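PDB 3U0A: acyl-CoA thioesterase II TesB2 from Mycobacterium marinum, which probably hydrolyses fatty acyl-CoA thioesters to free fatty acid and CoA, as a member of the C/M/P thioester hydrolase family. Local coordinates for residues Ala6-Glu17 / Leu182-Tyr195. Residues are numbered along the deposited sequence; the frame is centred on the assembly and turned at random.
Sequences AIEEILDLEQLE and LPDDPVLHICALAY. With SO4 (sulfate ion), chain D.
Ile7 and Leu11 pack on Leu188, Cys191 and Ala192, setting the N-terminal turns of the chain against helix 186-200, the helix of the second hot-dog domain in this double hot-dog thioesterase. No hydrogen bond crosses between the segments, which are held mainly by contacts between apolar side chains. Ile7 sends its two branches to different partners. Ile7 CG1, anti to the backbone N (chi1 -159°), lies 4.0 Å from Ala192 CB and carries CD1 on to the base of the Tyr195 ring, where Ile7 CD1 is 3.7 Å from Tyr195 CG. Ile7 CG2 touches both Leu182 CD2 and Leu188 CD1. Ile10 CD1 comes obliquely to the same tyrosine ring, nearest to Tyr195 CD1. Leu188 CG lies anti to the backbone N (chi1 174°), and Leu188 CD1 comes against the Glu8 backbone, 3.8 Å from Glu8 CA, while Leu188 CD2 meets the aliphatic CG of Glu8. The Leu11 and Leu188 side chains cross at about a right angle, Leu11 CD2 lying 3.8 Å from Leu188 CB, and Leu11 CD1 meets Cys191 SG at 4.0 Å. Cys191 also touches Val47 of helix 34-51, whose Gln44 hydrogen-bonds Ile10 O. Asp185 divides its carboxylate at the helix N-cap: Asp185 OD1 accepts from Val187 N at 3.2 Å, from above the carboxylate plane, whereas Asp185 OD2 comes 3.4 Å from the methyl Leu11 CD2.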
# COMPACT_ATOMS: atom_id res chain seq x y z
N ALA A 6 -2.43 12.61 -24.86
CA ALA A 6 -2.60 13.42 -23.63
C ALA A 6 -1.64 12.96 -22.51
O ALA A 6 -1.04 13.81 -21.81
CB ALA A 6 -4.05 13.39 -23.16
N ILE A 7 -1.45 11.65 -22.33
CA ILE A 7 -0.64 11.11 -21.20
C ILE A 7 0.74 11.78 -21.00
O ILE A 7 1.24 11.89 -19.89
CB ILE A 7 -0.48 9.58 -21.33
CG1 ILE A 7 -0.11 8.92 -19.99
CG2 ILE A 7 0.56 9.24 -22.38
CD1 ILE A 7 -1.14 9.14 -18.90
N GLU A 8 1.35 12.24 -22.09
CA GLU A 8 2.67 12.90 -22.08
C GLU A 8 2.64 14.27 -21.44
O GLU A 8 3.68 14.79 -21.00
CB GLU A 8 3.19 13.02 -23.52
CG GLU A 8 3.57 11.68 -24.12
CD GLU A 8 2.88 11.39 -25.44
OE1 GLU A 8 1.61 11.23 -25.45
OE2 GLU A 8 3.63 11.29 -26.46
N GLU A 9 1.46 14.86 -21.40
CA GLU A 9 1.29 16.15 -20.73
C GLU A 9 1.43 16.02 -19.22
O GLU A 9 1.69 17.03 -18.55
CB GLU A 9 -0.05 16.80 -21.08
N ILE A 10 1.30 14.81 -18.67
CA ILE A 10 1.54 14.64 -17.23
C ILE A 10 2.97 15.02 -16.90
O ILE A 10 3.24 15.51 -15.84
CB ILE A 10 1.23 13.21 -16.75
CG1 ILE A 10 -0.25 12.95 -16.81
CG2 ILE A 10 1.65 13.01 -15.30
CD1 ILE A 10 -0.72 12.07 -15.71
N LEU A 11 3.87 14.81 -17.85
CA LEU A 11 5.28 15.07 -17.63
C LEU A 11 5.63 16.55 -17.78
O LEU A 11 6.69 16.97 -17.34
CB LEU A 11 6.12 14.20 -18.58
CG LEU A 11 6.58 12.86 -17.98
CD1 LEU A 11 5.43 11.98 -17.45
CD2 LEU A 11 7.36 12.14 -19.05
N ASP A 12 4.73 17.34 -18.34
CA ASP A 12 4.96 18.76 -18.61
C ASP A 12 4.73 19.57 -17.34
O ASP A 12 3.59 19.84 -16.97
CB ASP A 12 4.04 19.22 -19.79
CG ASP A 12 4.24 20.72 -20.21
OD1 ASP A 12 5.38 21.28 -20.07
OD2 ASP A 12 3.24 21.35 -20.72
N LEU A 13 5.80 19.93 -16.64
CA LEU A 13 5.74 20.76 -15.44
C LEU A 13 6.60 22.00 -15.58
O LEU A 13 7.74 21.89 -16.02
CB LEU A 13 6.30 20.00 -14.24
CG LEU A 13 5.51 18.90 -13.52
CD1 LEU A 13 6.41 18.46 -12.36
CD2 LEU A 13 4.14 19.35 -13.03
N GLU A 14 6.09 23.16 -15.18
CA GLU A 14 6.90 24.36 -15.06
C GLU A 14 7.63 24.35 -13.73
O GLU A 14 7.04 24.11 -12.70
CB GLU A 14 5.99 25.60 -15.11
CG GLU A 14 6.74 26.94 -15.15
CD GLU A 14 5.85 28.17 -14.91
OE1 GLU A 14 4.62 28.02 -14.61
OE2 GLU A 14 6.38 29.31 -15.00
N GLN A 15 8.91 24.64 -13.70
CA GLN A 15 9.57 24.74 -12.40
C GLN A 15 9.63 26.17 -11.92
O GLN A 15 10.25 26.99 -12.54
CB GLN A 15 10.97 24.18 -12.44
CG GLN A 15 11.80 24.44 -11.20
CD GLN A 15 13.16 23.83 -11.35
OE1 GLN A 15 13.56 23.53 -12.46
NE2 GLN A 15 13.86 23.60 -10.27
N LEU A 16 9.01 26.42 -10.79
CA LEU A 16 8.92 27.73 -10.23
C LEU A 16 10.12 28.07 -9.37
O LEU A 16 10.44 29.24 -9.25
CB LEU A 16 7.68 27.82 -9.37
CG LEU A 16 6.33 27.62 -10.05
CD1 LEU A 16 5.28 27.74 -9.00
CD2 LEU A 16 6.15 28.67 -11.14
N GLU A 17 10.75 27.07 -8.75
CA GLU A 17 11.94 27.29 -7.90
C GLU A 17 12.44 25.92 -7.53
O GLU A 17 11.79 24.96 -7.81
CB GLU A 17 11.58 28.05 -6.62
CG GLU A 17 12.37 29.29 -6.35
CD GLU A 17 13.87 29.04 -6.13
OE1 GLU A 17 14.65 29.81 -6.72
OE2 GLU A 17 14.28 28.09 -5.40
N LEU A 182 4.86 5.22 -27.78
CA LEU A 182 5.23 6.22 -26.82
C LEU A 182 6.73 6.47 -26.89
O LEU A 182 7.49 5.60 -27.28
CB LEU A 182 4.88 5.72 -25.40
CG LEU A 182 3.40 5.50 -25.10
CD1 LEU A 182 3.14 4.56 -23.95
CD2 LEU A 182 2.76 6.86 -24.84
N PRO A 183 7.18 7.62 -26.43
CA PRO A 183 8.61 7.81 -26.19
C PRO A 183 9.20 6.74 -25.28
O PRO A 183 8.46 6.10 -24.48
CB PRO A 183 8.66 9.15 -25.48
CG PRO A 183 7.40 9.85 -25.85
CD PRO A 183 6.38 8.82 -26.15
N ASP A 184 10.53 6.57 -25.38
CA ASP A 184 11.28 5.62 -24.54
C ASP A 184 11.74 6.24 -23.20
O ASP A 184 12.92 6.15 -22.85
CB ASP A 184 12.52 5.11 -25.29
CG ASP A 184 12.17 4.39 -26.56
OD1 ASP A 184 10.97 4.03 -26.68
OD2 ASP A 184 13.07 4.20 -27.43
N ASP A 185 10.83 6.86 -22.47
CA ASP A 185 11.14 7.44 -21.17
C ASP A 185 10.43 6.62 -20.09
O ASP A 185 9.21 6.69 -19.96
CB ASP A 185 10.71 8.91 -21.16
CG ASP A 185 10.86 9.55 -19.82
OD1 ASP A 185 11.49 8.98 -18.91
OD2 ASP A 185 10.33 10.64 -19.66
N PRO A 186 11.18 5.85 -19.30
CA PRO A 186 10.51 4.94 -18.41
C PRO A 186 9.56 5.62 -17.45
O PRO A 186 8.58 5.01 -17.03
CB PRO A 186 11.66 4.27 -17.66
CG PRO A 186 12.79 4.31 -18.58
CD PRO A 186 12.64 5.61 -19.32
N VAL A 187 9.86 6.86 -17.09
CA VAL A 187 9.02 7.63 -16.18
C VAL A 187 7.63 7.83 -16.78
O VAL A 187 6.65 7.78 -16.09
CB VAL A 187 9.67 9.00 -15.86
CG1 VAL A 187 8.72 9.91 -15.11
CG2 VAL A 187 10.94 8.81 -15.06
N LEU A 188 7.58 8.07 -18.08
CA LEU A 188 6.34 8.24 -18.81
C LEU A 188 5.51 6.95 -18.78
O LEU A 188 4.29 6.98 -18.76
CB LEU A 188 6.60 8.65 -20.27
CG LEU A 188 5.36 8.72 -21.19
CD1 LEU A 188 4.40 9.81 -20.78
CD2 LEU A 188 5.76 8.91 -22.64
N HIS A 189 6.20 5.82 -18.82
CA HIS A 189 5.52 4.55 -18.81
C HIS A 189 4.95 4.29 -17.45
O HIS A 189 3.80 3.92 -17.35
CB HIS A 189 6.44 3.42 -19.32
CG HIS A 189 6.73 3.52 -20.80
ND1 HIS A 189 6.15 2.73 -21.70
CD2 HIS A 189 7.52 4.42 -21.52
CE1 HIS A 189 6.55 3.09 -22.92
NE2 HIS A 189 7.39 4.11 -22.80
N ILE A 190 5.74 4.52 -16.41
CA ILE A 190 5.29 4.37 -15.02
C ILE A 190 4.02 5.23 -14.78
O ILE A 190 3.02 4.71 -14.30
CB ILE A 190 6.45 4.66 -14.02
CG1 ILE A 190 7.52 3.56 -14.11
CG2 ILE A 190 5.97 4.65 -12.59
CD1 ILE A 190 8.91 4.04 -13.70
N CYS A 191 4.07 6.50 -15.18
CA CYS A 191 2.92 7.40 -15.09
C CYS A 191 1.71 6.91 -15.89
O CYS A 191 0.59 6.98 -15.43
CB CYS A 191 3.30 8.81 -15.54
SG CYS A 191 4.35 9.71 -14.36
N ALA A 192 1.96 6.39 -17.08
CA ALA A 192 0.91 5.83 -17.90
C ALA A 192 0.19 4.71 -17.13
O ALA A 192 -1.02 4.73 -17.02
CB ALA A 192 1.47 5.32 -19.24
N LEU A 193 0.97 3.78 -16.57
CA LEU A 193 0.41 2.65 -15.84
C LEU A 193 -0.30 3.11 -14.55
O LEU A 193 -1.38 2.59 -14.20
CB LEU A 193 1.50 1.61 -15.52
CG LEU A 193 1.12 0.40 -14.65
CD1 LEU A 193 2.03 -0.77 -14.94
CD2 LEU A 193 1.18 0.71 -13.17
N ALA A 194 0.32 4.06 -13.85
CA ALA A 194 -0.23 4.55 -12.59
C ALA A 194 -1.54 5.32 -12.86
O ALA A 194 -2.51 5.22 -12.10
CB ALA A 194 0.79 5.44 -11.86
N TYR A 195 -1.55 6.04 -13.99
CA TYR A 195 -2.74 6.75 -14.43
C TYR A 195 -3.90 5.81 -14.74
O TYR A 195 -5.04 5.99 -14.23
CB TYR A 195 -2.41 7.59 -15.68
CG TYR A 195 -3.57 8.39 -16.22
CD1 TYR A 195 -4.00 9.51 -15.56
CD2 TYR A 195 -4.26 8.00 -17.36
CE1 TYR A 195 -5.06 10.25 -16.03
CE2 TYR A 195 -5.32 8.74 -17.85
CZ TYR A 195 -5.72 9.87 -17.17
OH TYR A 195 -6.78 10.63 -17.58
S SO4 D . 17.19 21.56 -8.86
O1 SO4 D . 17.80 21.42 -7.49
O2 SO4 D . 16.79 20.23 -9.38
O3 SO4 D . 15.96 22.41 -8.80
O4 SO4 D . 18.17 22.29 -9.78